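Local coordinates for protein PnpC (Pseudomonas putida, PDB 3N9T) that catalyses the intradiol ring cleavage of hydroxyquinol (benzene-1,2,4-triol) by molecular oxygen, using a ferric iron cofactor, at residues 76-79 / 80-84; 41-45 / 46-50; 21-25 / 26-30; 6-9 / 10-14. All coordinates share one frame; numbering follows the deposited sequence.

Overall arrangement
All four contacts are local, within or at the ends of helices in the N-terminal region, and each also touches the second subunit. Contacts 2 and 4 lie closest, their centres 13 Å apart, and the acids Glu-47 and Glu-9 both form salt bridges with Arg-94 of the second subunit. Contacts 2 and 3, with centres 26 Å apart, sit towards the two ends of one long helix. Contact 1, whose centre is 22 Å from that of contact 2, faces the acyl chains of a bound phospholipid; contact 3 holds the phosphate end of another. Contact 1 also comes closest to the iron site: the side chain of Leu-77 is about 9 Å from that of the iron ligand Tyr-194.

Contact 1: 76-79 / 80-84; sequences ILLS and DTLGV. With HGX (1-heptadecanoyl-2-tridecanoyl-3-glycerol-phosphonyl choline), chain B.
A Schellman motif ends helix 74-81 where Ser-79 meets Val-84, next to a bound phospholipid. Val-84 N reaches back to Ser-79 O over 2.9 Å, and inside this loop Gly-83 N bonds Asp-80 O. Gly-83 makes the reversal with a phi of 81°, a value that costs a residue without a CB little, and also stands as N-cap of the next helix, 84-91. In the last full turn, Leu-77 O accepts twice, from Thr-81 N at 3.0 Å and from Thr-81 OG1, also at 3.0 Å, the two donors arriving from opposite faces of the carbonyl plane. Thr-81 can do this because its OG1 is tucked between the backbone N and the carbonyl carbon (chi1 57°), so a buried hydroxyl is satisfied by its own helix. Leu-78 and Leu-82 run alongside each other with their CD1 methyls 3.8 Å apart, while the other branch of Leu-78, CD2, lies 3.7 Å from lipid carbon C39. Branched leucines suit a place that must face both the helix end and an acyl chain. CB of Ser-79 lies near the lipid end carbon C48, and OG touches CB of Val-84, 3.5 Å off; that OG bonds Ser-85 and also Trp-53 of the second subunit. Ser-85 OG is also hydrogen-bonded to Asp-80 OD1, and the Asp-80 carboxylate lies alongside Ile-76, both of its oxygens 3.8 Å from CG2.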
# COMPACT_ATOMS: atom_id res chain seq x y z
N ILE A 76 6.69 -7.81 -2.04
CA ILE A 76 6.69 -8.48 -3.33
C ILE A 76 5.70 -9.64 -3.29
O ILE A 76 4.89 -9.83 -4.20
CB ILE A 76 8.09 -8.96 -3.71
CG1 ILE A 76 9.00 -7.73 -3.91
CG2 ILE A 76 8.04 -9.89 -4.98
CD1 ILE A 76 10.41 -8.06 -4.50
N LEU A 77 5.74 -10.42 -2.22
CA LEU A 77 4.78 -11.51 -2.08
C LEU A 77 3.36 -11.01 -2.10
O LEU A 77 2.49 -11.67 -2.66
CB LEU A 77 5.08 -12.31 -0.78
CG LEU A 77 4.37 -13.63 -0.68
CD1 LEU A 77 4.74 -14.53 -1.88
CD2 LEU A 77 4.98 -14.28 0.60
N LEU A 78 3.08 -9.86 -1.47
CA LEU A 78 1.72 -9.25 -1.54
C LEU A 78 1.37 -8.83 -2.95
O LEU A 78 0.24 -9.14 -3.43
CB LEU A 78 1.64 -8.03 -0.58
CG LEU A 78 0.31 -7.30 -0.41
CD1 LEU A 78 -0.81 -8.29 0.09
CD2 LEU A 78 0.48 -6.09 0.54
N SER A 79 2.32 -8.15 -3.62
CA SER A 79 2.17 -7.81 -5.08
C SER A 79 1.87 -9.06 -5.90
O SER A 79 0.94 -9.06 -6.74
CB SER A 79 3.48 -7.16 -5.64
OG SER A 79 3.32 -6.89 -7.04
N ASP A 80 2.58 -10.16 -5.58
CA ASP A 80 2.39 -11.41 -6.37
C ASP A 80 1.00 -11.98 -6.16
O ASP A 80 0.34 -12.29 -7.12
CB ASP A 80 3.39 -12.49 -5.97
CG ASP A 80 4.87 -12.13 -6.29
OD1 ASP A 80 5.18 -11.29 -7.14
OD2 ASP A 80 5.72 -12.81 -5.71
N THR A 81 0.59 -12.12 -4.88
CA THR A 81 -0.68 -12.74 -4.51
C THR A 81 -1.91 -11.87 -4.82
O THR A 81 -3.03 -12.38 -4.85
CB THR A 81 -0.73 -13.21 -3.02
OG1 THR A 81 -0.46 -12.11 -2.15
CG2 THR A 81 0.33 -14.33 -2.79
N LEU A 82 -1.70 -10.61 -5.11
CA LEU A 82 -2.81 -9.75 -5.54
C LEU A 82 -2.78 -9.57 -7.04
O LEU A 82 -3.60 -8.81 -7.60
CB LEU A 82 -2.75 -8.37 -4.87
CG LEU A 82 -2.89 -8.33 -3.36
CD1 LEU A 82 -2.83 -6.90 -2.86
CD2 LEU A 82 -4.28 -8.93 -3.04
N GLY A 83 -1.85 -10.26 -7.70
CA GLY A 83 -1.80 -10.30 -9.20
C GLY A 83 -1.13 -9.09 -9.86
O GLY A 83 -1.10 -8.96 -11.10
N VAL A 84 -0.58 -8.22 -9.03
CA VAL A 84 0.04 -7.02 -9.53
C VAL A 84 1.36 -7.36 -10.26
O VAL A 84 1.62 -6.81 -11.31
CB VAL A 84 0.28 -6.00 -8.41
CG1 VAL A 84 1.07 -4.81 -8.97
CG2 VAL A 84 -1.08 -5.47 -7.92
O11 HGX B . -12.41 -7.38 7.40
C11 HGX B . -11.37 -6.95 7.80
C12 HGX B . -10.99 -5.56 7.42
C13 HGX B . -10.18 -5.57 6.15
C14 HGX B . -9.67 -4.16 6.02
C15 HGX B . -8.89 -3.99 4.77
C16 HGX B . -8.65 -2.53 4.57
C17 HGX B . -7.56 -2.36 3.55
C18 HGX B . -7.64 -0.94 3.04
C19 HGX B . -6.26 -0.38 2.77
C20 HGX B . -6.32 1.11 3.09
C21 HGX B . -6.02 1.42 4.56
C22 HGX B . -5.06 2.59 4.81
C23 HGX B . -4.42 3.19 3.56
O3 HGX B . -10.55 -7.79 8.63
C3 HGX B . -10.86 -9.17 8.82
C2 HGX B . -9.86 -10.10 8.15
C1 HGX B . -10.13 -11.48 8.68
O3P HGX B . -11.35 -11.90 8.08
O2 HGX B . -8.51 -9.82 8.48
C31 HGX B . -7.62 -9.58 7.33
O31 HGX B . -6.71 -10.33 7.09
C32 HGX B . -7.67 -8.43 6.41
C33 HGX B . -6.42 -8.60 5.55
C34 HGX B . -5.99 -7.25 5.06
C35 HGX B . -5.68 -7.20 3.59
C36 HGX B . -5.18 -5.83 3.30
C37 HGX B . -4.33 -5.93 2.04
C38 HGX B . -4.05 -4.51 1.64
C39 HGX B . -2.80 -4.42 0.80
C40 HGX B . -3.00 -3.61 -0.47
C42 HGX B . -2.70 -2.12 -0.30
C43 HGX B . -1.52 -1.62 -1.14
C44 HGX B . -1.25 -2.42 -2.42
C45 HGX B . 0.19 -2.92 -2.42
C46 HGX B . 0.41 -4.22 -3.21
C47 HGX B . 1.51 -4.03 -4.25
C48 HGX B . 2.81 -4.15 -3.48
O1 HGX B . -11.62 -13.42 10.06
P1 HGX B . -12.43 -12.62 9.02
O4 HGX B . -13.38 -11.53 9.47
O5 HGX B . -13.17 -13.67 8.01
C4 HGX B . -14.17 -14.58 8.51
C5 HGX B . -13.75 -16.05 8.38
N1 HGX B . -13.10 -16.69 9.57
C6 HGX B . -13.46 -18.12 9.57
C7 HGX B . -13.51 -16.11 10.88
C8 HGX B . -11.64 -16.60 9.43

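Contact 2: 41-45 / 46-50; sequences DFVSE and VELTE
Phe-42 brings CE1 of its ring to 4.0 Å from CG2 of Val-46, one turn further along helix 26-46, and the two side chains slant across each other. The ring's CZ lies near CD1 of Leu-48, and a bound phospholipid touches Phe-42, so a flat aromatic fits between aliphatic neighbours and lipid. With CG1 anti to the carbonyl carbon (chi1 -58°), Val-46 is left with CG2 between its backbone N and carbonyl carbon, which brings this methyl within 3.4 Å of Phe-42 O while Val-46 N bonds that same oxygen at 3.1 Å. An alanine here would keep the backbone bond but would probably open a gap beside CE1 of Phe-42. The helix then stops in a Schellman motif: Glu-47 takes a positive phi of 58°, Leu-48 N bonds Val-43 O in its carbonyl plane at 3.2 Å, and Glu-47 N adds a weak bond to Ser-44 O. Reversal swings Leu-48 back, its CB lying 4.0 Å from CG1 of Val-43 as an apolar lid. A residue with a CB holds this shape less easily than glycine, but the glutamate side chain finds partners: a water gives one proton to Ser-44 O at 2.7 Å and the other to Glu-47 OE2 at 3.0 Å. Since OE2 also forms a salt bridge with Arg-94 of the second subunit, the negative charge of Glu-47 is probably balanced across the dimer.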
# COMPACT_ATOMS: atom_id res chain seq x y z
N ASP A 41 -11.23 6.52 -4.79
CA ASP A 41 -12.43 5.87 -5.35
C ASP A 41 -12.72 4.52 -4.67
O ASP A 41 -13.86 4.15 -4.44
CB ASP A 41 -12.30 5.68 -6.85
CG ASP A 41 -12.56 7.01 -7.64
OD1 ASP A 41 -13.04 8.01 -7.05
OD2 ASP A 41 -12.27 7.01 -8.85
N PHE A 42 -11.67 3.76 -4.41
CA PHE A 42 -11.83 2.55 -3.62
C PHE A 42 -12.45 2.79 -2.22
O PHE A 42 -13.45 2.12 -1.80
CB PHE A 42 -10.46 1.86 -3.51
CG PHE A 42 -10.35 0.97 -2.32
CD1 PHE A 42 -11.13 -0.22 -2.24
CD2 PHE A 42 -9.47 1.28 -1.29
CE1 PHE A 42 -11.02 -1.04 -1.14
CE2 PHE A 42 -9.40 0.48 -0.17
CZ PHE A 42 -10.15 -0.70 -0.12
N VAL A 43 -11.85 3.70 -1.48
CA VAL A 43 -12.34 4.00 -0.12
C VAL A 43 -13.84 4.46 -0.18
O VAL A 43 -14.66 4.06 0.61
CB VAL A 43 -11.46 5.06 0.53
CG1 VAL A 43 -12.08 5.60 1.82
CG2 VAL A 43 -10.08 4.48 0.86
N SER A 44 -14.15 5.31 -1.14
CA SER A 44 -15.52 5.81 -1.34
C SER A 44 -16.49 4.71 -1.75
O SER A 44 -17.62 4.69 -1.26
CB SER A 44 -15.50 6.86 -2.44
OG SER A 44 -15.00 8.01 -1.85
N GLU A 45 -16.07 3.87 -2.72
CA GLU A 45 -16.89 2.75 -3.21
C GLU A 45 -17.37 1.85 -2.09
O GLU A 45 -18.56 1.50 -1.98
CB GLU A 45 -16.11 1.87 -4.22
CG GLU A 45 -16.98 0.73 -4.75
CD GLU A 45 -16.43 0.08 -6.00
OE1 GLU A 45 -15.51 -0.74 -5.93
OE2 GLU A 45 -16.93 0.40 -7.08
N VAL A 46 -16.43 1.41 -1.27
CA VAL A 46 -16.76 0.45 -0.23
C VAL A 46 -17.22 1.12 1.10
O VAL A 46 -17.68 0.41 2.02
CB VAL A 46 -15.56 -0.58 0.09
CG1 VAL A 46 -15.16 -1.37 -1.16
CG2 VAL A 46 -14.35 0.14 0.75
N GLU A 47 -17.02 2.44 1.21
CA GLU A 47 -17.33 3.23 2.43
C GLU A 47 -16.58 2.65 3.59
O GLU A 47 -17.15 2.20 4.58
CB GLU A 47 -18.86 3.30 2.63
CG GLU A 47 -19.44 4.03 1.42
CD GLU A 47 -20.89 4.45 1.57
OE1 GLU A 47 -21.62 3.80 2.30
OE2 GLU A 47 -21.29 5.42 0.94
N LEU A 48 -15.26 2.58 3.42
CA LEU A 48 -14.38 2.01 4.42
C LEU A 48 -14.63 2.60 5.82
O LEU A 48 -14.72 3.84 5.98
CB LEU A 48 -12.89 2.31 4.00
CG LEU A 48 -11.82 1.36 4.54
CD1 LEU A 48 -11.98 0.03 3.80
CD2 LEU A 48 -10.43 1.93 4.22
N THR A 49 -14.74 1.73 6.85
CA THR A 49 -14.92 2.22 8.19
C THR A 49 -13.58 2.62 8.80
O THR A 49 -12.50 2.25 8.30
CB THR A 49 -15.61 1.15 9.12
OG1 THR A 49 -14.70 0.08 9.38
CG2 THR A 49 -16.93 0.66 8.51
N GLU A 50 -13.61 3.34 9.91
CA GLU A 50 -12.38 3.70 10.59
C GLU A 50 -11.67 2.44 11.09
O GLU A 50 -10.45 2.34 11.05
CB GLU A 50 -12.73 4.62 11.79
CG GLU A 50 -13.18 6.01 11.28
CD GLU A 50 -14.00 6.85 12.28
OE1 GLU A 50 -15.19 6.53 12.56
OE2 GLU A 50 -13.43 7.91 12.69
O HOH W 1 -19.38 6.76 -0.94

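Contact 3: 21-25 / 26-30; sequences ETSPN and PRFKQ. With HGX (1-heptadecanoyl-2-tridecanoyl-3-glycerol-phosphonyl choline), chain C.
Asn-25 meets both the start of helix 26-46 and a bound phospholipid. Its CB lies 3.5 Å from the phosphate ester oxygen O5 of the lipid and 4.0 Å from CB of Phe-28. CG stands anti to the backbone N (chi1 179°), which turns the amide over the first turn: OD1 accepts from Arg-27 N at 2.9 Å, the donor tilted 29° from the carbonyl plane, and more weakly from Phe-28 N. The other end, ND2, gives a fairly straight bond to phosphate oxygen O4 at 3.1 Å. An asparagine thus supplies acceptor and donor at once; an alanine in its place would probably leave Arg-27 N without its cap and the phosphate oxygen without this donor. Phe-28 runs its ring obliquely beside lipid carbon C32, with Ser-23 CB at the ring edge, 3.8 Å from CD2. Lys-29 reaches across to Glu-21, NZ to OE1 being a long salt bridge of 3.5 Å, though Glu-21 also bonds Gln-33. Lys-29 N closes the first helical turn on Asn-25 O at 3.0 Å. Pro-26, with no N-H to give, suits the first helical position. A side-chain acceptor for first-turn N-H groups is the classic asparagine N-cap, here extended to a lipid.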
# COMPACT_ATOMS: atom_id res chain seq x y z
N GLU A 21 0.05 18.57 -8.60
CA GLU A 21 0.18 19.45 -9.80
C GLU A 21 1.52 20.09 -10.02
O GLU A 21 1.93 20.31 -11.15
CB GLU A 21 -0.82 20.60 -9.75
CG GLU A 21 -2.12 20.24 -10.28
CD GLU A 21 -2.03 19.63 -11.67
OE1 GLU A 21 -1.17 20.10 -12.49
OE2 GLU A 21 -2.83 18.71 -11.95
N THR A 22 2.15 20.40 -8.92
CA THR A 22 3.43 21.02 -8.82
C THR A 22 4.66 20.09 -9.05
O THR A 22 5.79 20.63 -9.06
CB THR A 22 3.57 21.45 -7.30
OG1 THR A 22 3.07 20.34 -6.47
CG2 THR A 22 2.78 22.69 -7.00
N SER A 23 4.51 18.75 -9.15
CA SER A 23 5.69 17.85 -9.26
C SER A 23 6.48 18.24 -10.52
O SER A 23 5.88 18.40 -11.57
CB SER A 23 5.34 16.31 -9.31
OG SER A 23 4.12 16.04 -8.57
N PRO A 24 7.77 18.48 -10.37
CA PRO A 24 8.68 18.81 -11.48
C PRO A 24 8.66 17.67 -12.55
O PRO A 24 8.60 17.94 -13.75
CB PRO A 24 10.07 18.85 -10.78
CG PRO A 24 9.81 19.03 -9.38
CD PRO A 24 8.45 18.59 -9.06
N ASN A 25 8.63 16.41 -12.09
CA ASN A 25 8.63 15.24 -13.02
C ASN A 25 7.20 14.85 -13.39
O ASN A 25 6.45 14.35 -12.52
CB ASN A 25 9.32 14.05 -12.33
CG ASN A 25 9.35 12.75 -13.20
OD1 ASN A 25 8.63 12.61 -14.17
ND2 ASN A 25 10.25 11.85 -12.85
N PRO A 26 6.80 15.05 -14.66
CA PRO A 26 5.39 14.84 -15.03
C PRO A 26 4.97 13.39 -15.01
O PRO A 26 3.80 13.14 -14.89
CB PRO A 26 5.27 15.40 -16.45
CG PRO A 26 6.64 15.70 -16.91
CD PRO A 26 7.64 15.48 -15.80
N ARG A 27 5.91 12.46 -15.14
CA ARG A 27 5.59 11.05 -14.96
C ARG A 27 5.19 10.73 -13.50
O ARG A 27 4.24 10.05 -13.25
CB ARG A 27 6.80 10.18 -15.31
CG ARG A 27 6.53 8.65 -15.02
CD ARG A 27 5.29 8.17 -15.87
NE ARG A 27 5.19 6.69 -15.77
CZ ARG A 27 4.22 5.96 -16.29
NH1 ARG A 27 3.19 6.54 -16.91
NH2 ARG A 27 4.26 4.63 -16.13
N PHE A 28 5.96 11.26 -12.56
CA PHE A 28 5.65 11.11 -11.15
C PHE A 28 4.30 11.76 -10.84
O PHE A 28 3.46 11.18 -10.13
CB PHE A 28 6.75 11.77 -10.31
CG PHE A 28 6.48 11.68 -8.83
CD1 PHE A 28 6.72 10.47 -8.15
CD2 PHE A 28 5.97 12.74 -8.15
CE1 PHE A 28 6.49 10.34 -6.78
CE2 PHE A 28 5.69 12.64 -6.74
CZ PHE A 28 5.98 11.46 -6.07
N LYS A 29 4.10 12.98 -11.33
CA LYS A 29 2.76 13.58 -11.28
C LYS A 29 1.66 12.65 -11.79
O LYS A 29 0.63 12.42 -11.11
CB LYS A 29 2.69 14.89 -12.09
CG LYS A 29 1.28 15.51 -12.06
CD LYS A 29 1.24 16.84 -12.84
CE LYS A 29 -0.14 16.99 -13.39
NZ LYS A 29 -0.22 17.62 -14.76
N GLN A 30 1.79 12.20 -13.04
CA GLN A 30 0.86 11.22 -13.63
C GLN A 30 0.59 10.03 -12.70
O GLN A 30 -0.56 9.66 -12.45
CB GLN A 30 1.44 10.63 -14.93
CG GLN A 30 0.38 9.65 -15.61
CD GLN A 30 0.93 9.06 -16.89
OE1 GLN A 30 2.11 9.20 -17.18
NE2 GLN A 30 0.09 8.37 -17.63
O11 HGX C . 9.08 8.33 -10.56
C11 HGX C . 9.35 7.53 -9.72
C12 HGX C . 8.59 6.24 -9.69
C13 HGX C . 7.38 6.37 -8.80
C14 HGX C . 6.86 4.97 -8.68
C15 HGX C . 5.63 4.92 -7.87
C16 HGX C . 5.01 3.57 -8.02
C17 HGX C . 4.00 3.38 -6.92
C18 HGX C . 3.10 2.23 -7.34
C19 HGX C . 2.70 1.40 -6.14
C20 HGX C . 2.57 -0.04 -6.65
C21 HGX C . 3.89 -0.82 -6.58
C22 HGX C . 3.81 -2.23 -5.99
C23 HGX C . 2.44 -2.63 -5.43
O3 HGX C . 10.39 7.84 -8.78
C3 HGX C . 10.97 9.14 -8.71
C2 HGX C . 10.61 9.89 -7.44
C1 HGX C . 11.51 11.09 -7.37
O3P HGX C . 11.05 11.99 -8.37
O2 HGX C . 10.86 9.15 -6.25
C31 HGX C . 9.70 8.99 -5.36
O31 HGX C . 9.70 9.48 -4.26
C32 HGX C . 8.48 8.19 -5.64
C33 HGX C . 7.72 8.23 -4.31
C34 HGX C . 6.87 7.00 -4.23
C35 HGX C . 5.45 7.26 -3.81
C36 HGX C . 4.78 5.94 -3.67
C37 HGX C . 3.62 6.13 -2.72
C38 HGX C . 2.83 4.86 -2.80
C39 HGX C . 2.01 4.65 -1.55
C40 HGX C . 0.56 4.31 -1.84
C42 HGX C . 0.30 2.81 -1.98
C43 HGX C . -0.64 2.24 -0.90
C44 HGX C . -1.63 3.25 -0.31
C45 HGX C . -1.48 3.28 1.21
C46 HGX C . -1.85 4.63 1.85
C47 HGX C . -2.89 4.42 2.94
C48 HGX C . -2.11 3.95 4.15
O1 HGX C . 13.37 12.92 -8.40
P1 HGX C . 12.15 12.70 -9.29
O4 HGX C . 12.25 11.85 -10.54
O5 HGX C . 11.47 14.15 -9.63
C4 HGX C . 12.19 15.14 -10.38
C5 HGX C . 12.51 16.40 -9.56
N1 HGX C . 13.84 16.48 -8.88
C6 HGX C . 14.24 17.90 -8.83
C7 HGX C . 14.91 15.71 -9.55
C8 HGX C . 13.69 16.02 -7.49

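Contact 4: 6-9 / 10-14; sequences KAVE and ALISD
Four backbone bonds, each from an N-H to the carbonyl four residues back, run through Lys-6 to Ser-13 near the start of helix 7-18: Ala-10 N to Lys-6 O at 3.0 Å, Leu-11 N to Ala-7 O at 2.9 Å, Ile-12 N to Val-8 O at 3.1 Å and Ser-13 N to Glu-9 O at 3.2 Å, the last nearly straight at 168°. Leu-11 N also gives a weak bond to Val-8 O. Ile-12 carries the side-chain contact. With CG1 beside its backbone N and anti to the carbonyl carbon (chi1 -67°), the chain runs back along the helix, CG1 passing 3.5 Å from Val-8 O and CD1 ending 4.4 Å from CG1 of Val-8. This is a loose meeting of two beta-branched residues, and both face the second subunit, Val-8 packing on Glu-101 and Ile-12 on Gly-83 of that chain. Ala-10 and Leu-11 are both exposed: the methyl of Ala-10 sits 3.4 Å from Lys-6 O, and Leu-11 holds CB 3.3 Å from Ala-7 O while its branched end leads off from the turn. Ser-13 is small enough for its buried place beside Leu-87 of the second subunit, and its OG is hydrogen-bonded to His-40 of helix 26-46. Glu-9, also buried, sends its carboxylate to a salt bridge with Arg-94 of the second subunit. The helix is thus held within itself by backbone bonds, whereas Glu-9 and Ser-13 spend their polar ends on partners elsewhere; the salt bridge to that arginine across the dimer probably helps keep the buried Glu-9 charged.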
# COMPACT_ATOMS: atom_id res chain seq x y z
N LYS A 6 -22.00 15.01 -0.52
CA LYS A 6 -21.02 14.26 -1.28
C LYS A 6 -19.97 15.31 -1.78
O LYS A 6 -18.89 14.97 -2.23
CB LYS A 6 -21.74 13.53 -2.43
CG LYS A 6 -23.22 13.12 -2.11
CD LYS A 6 -24.18 14.38 -1.99
CE LYS A 6 -25.34 14.24 -0.96
NZ LYS A 6 -25.70 15.53 -0.22
N ALA A 7 -20.31 16.60 -1.64
CA ALA A 7 -19.41 17.70 -1.99
C ALA A 7 -18.19 17.73 -1.08
O ALA A 7 -17.07 18.08 -1.53
CB ALA A 7 -20.12 19.02 -1.90
N VAL A 8 -18.41 17.43 0.21
CA VAL A 8 -17.36 17.54 1.17
C VAL A 8 -16.33 16.48 0.77
O VAL A 8 -15.14 16.79 0.65
CB VAL A 8 -17.90 17.35 2.62
CG1 VAL A 8 -16.71 17.23 3.65
CG2 VAL A 8 -18.88 18.51 3.02
N GLU A 9 -16.79 15.25 0.56
CA GLU A 9 -15.87 14.11 0.27
C GLU A 9 -15.17 14.31 -1.06
O GLU A 9 -13.95 14.10 -1.16
CB GLU A 9 -16.63 12.79 0.35
CG GLU A 9 -17.11 12.52 1.78
CD GLU A 9 -18.24 11.52 1.89
OE1 GLU A 9 -18.48 10.73 0.92
OE2 GLU A 9 -18.86 11.46 2.99
N ALA A 10 -15.91 14.81 -2.05
CA ALA A 10 -15.31 15.08 -3.34
C ALA A 10 -14.26 16.17 -3.21
O ALA A 10 -13.29 16.17 -3.95
CB ALA A 10 -16.37 15.50 -4.41
N LEU A 11 -14.44 17.11 -2.28
CA LEU A 11 -13.50 18.23 -2.22
C LEU A 11 -12.20 17.75 -1.61
O LEU A 11 -11.12 18.16 -1.98
CB LEU A 11 -14.09 19.38 -1.38
CG LEU A 11 -13.16 20.62 -1.17
CD1 LEU A 11 -12.76 21.29 -2.52
CD2 LEU A 11 -13.77 21.69 -0.23
N ILE A 12 -12.29 16.82 -0.69
CA ILE A 12 -11.07 16.28 -0.06
C ILE A 12 -10.25 15.52 -1.15
O ILE A 12 -9.02 15.64 -1.27
CB ILE A 12 -11.47 15.30 1.11
CG1 ILE A 12 -12.16 16.07 2.26
CG2 ILE A 12 -10.18 14.43 1.59
CD1 ILE A 12 -12.93 15.07 3.31
N SER A 13 -10.92 14.68 -1.93
CA SER A 13 -10.20 13.94 -3.00
C SER A 13 -9.60 14.83 -4.08
O SER A 13 -8.48 14.58 -4.55
CB SER A 13 -11.11 12.87 -3.62
OG SER A 13 -11.59 12.08 -2.53
N ASP A 14 -10.34 15.87 -4.49
CA ASP A 14 -9.77 16.84 -5.44
C ASP A 14 -8.51 17.49 -4.92
O ASP A 14 -7.51 17.60 -5.64
CB ASP A 14 -10.79 17.95 -5.76
CG ASP A 14 -11.91 17.44 -6.71
OD1 ASP A 14 -11.73 16.37 -7.34
OD2 ASP A 14 -12.93 18.14 -6.87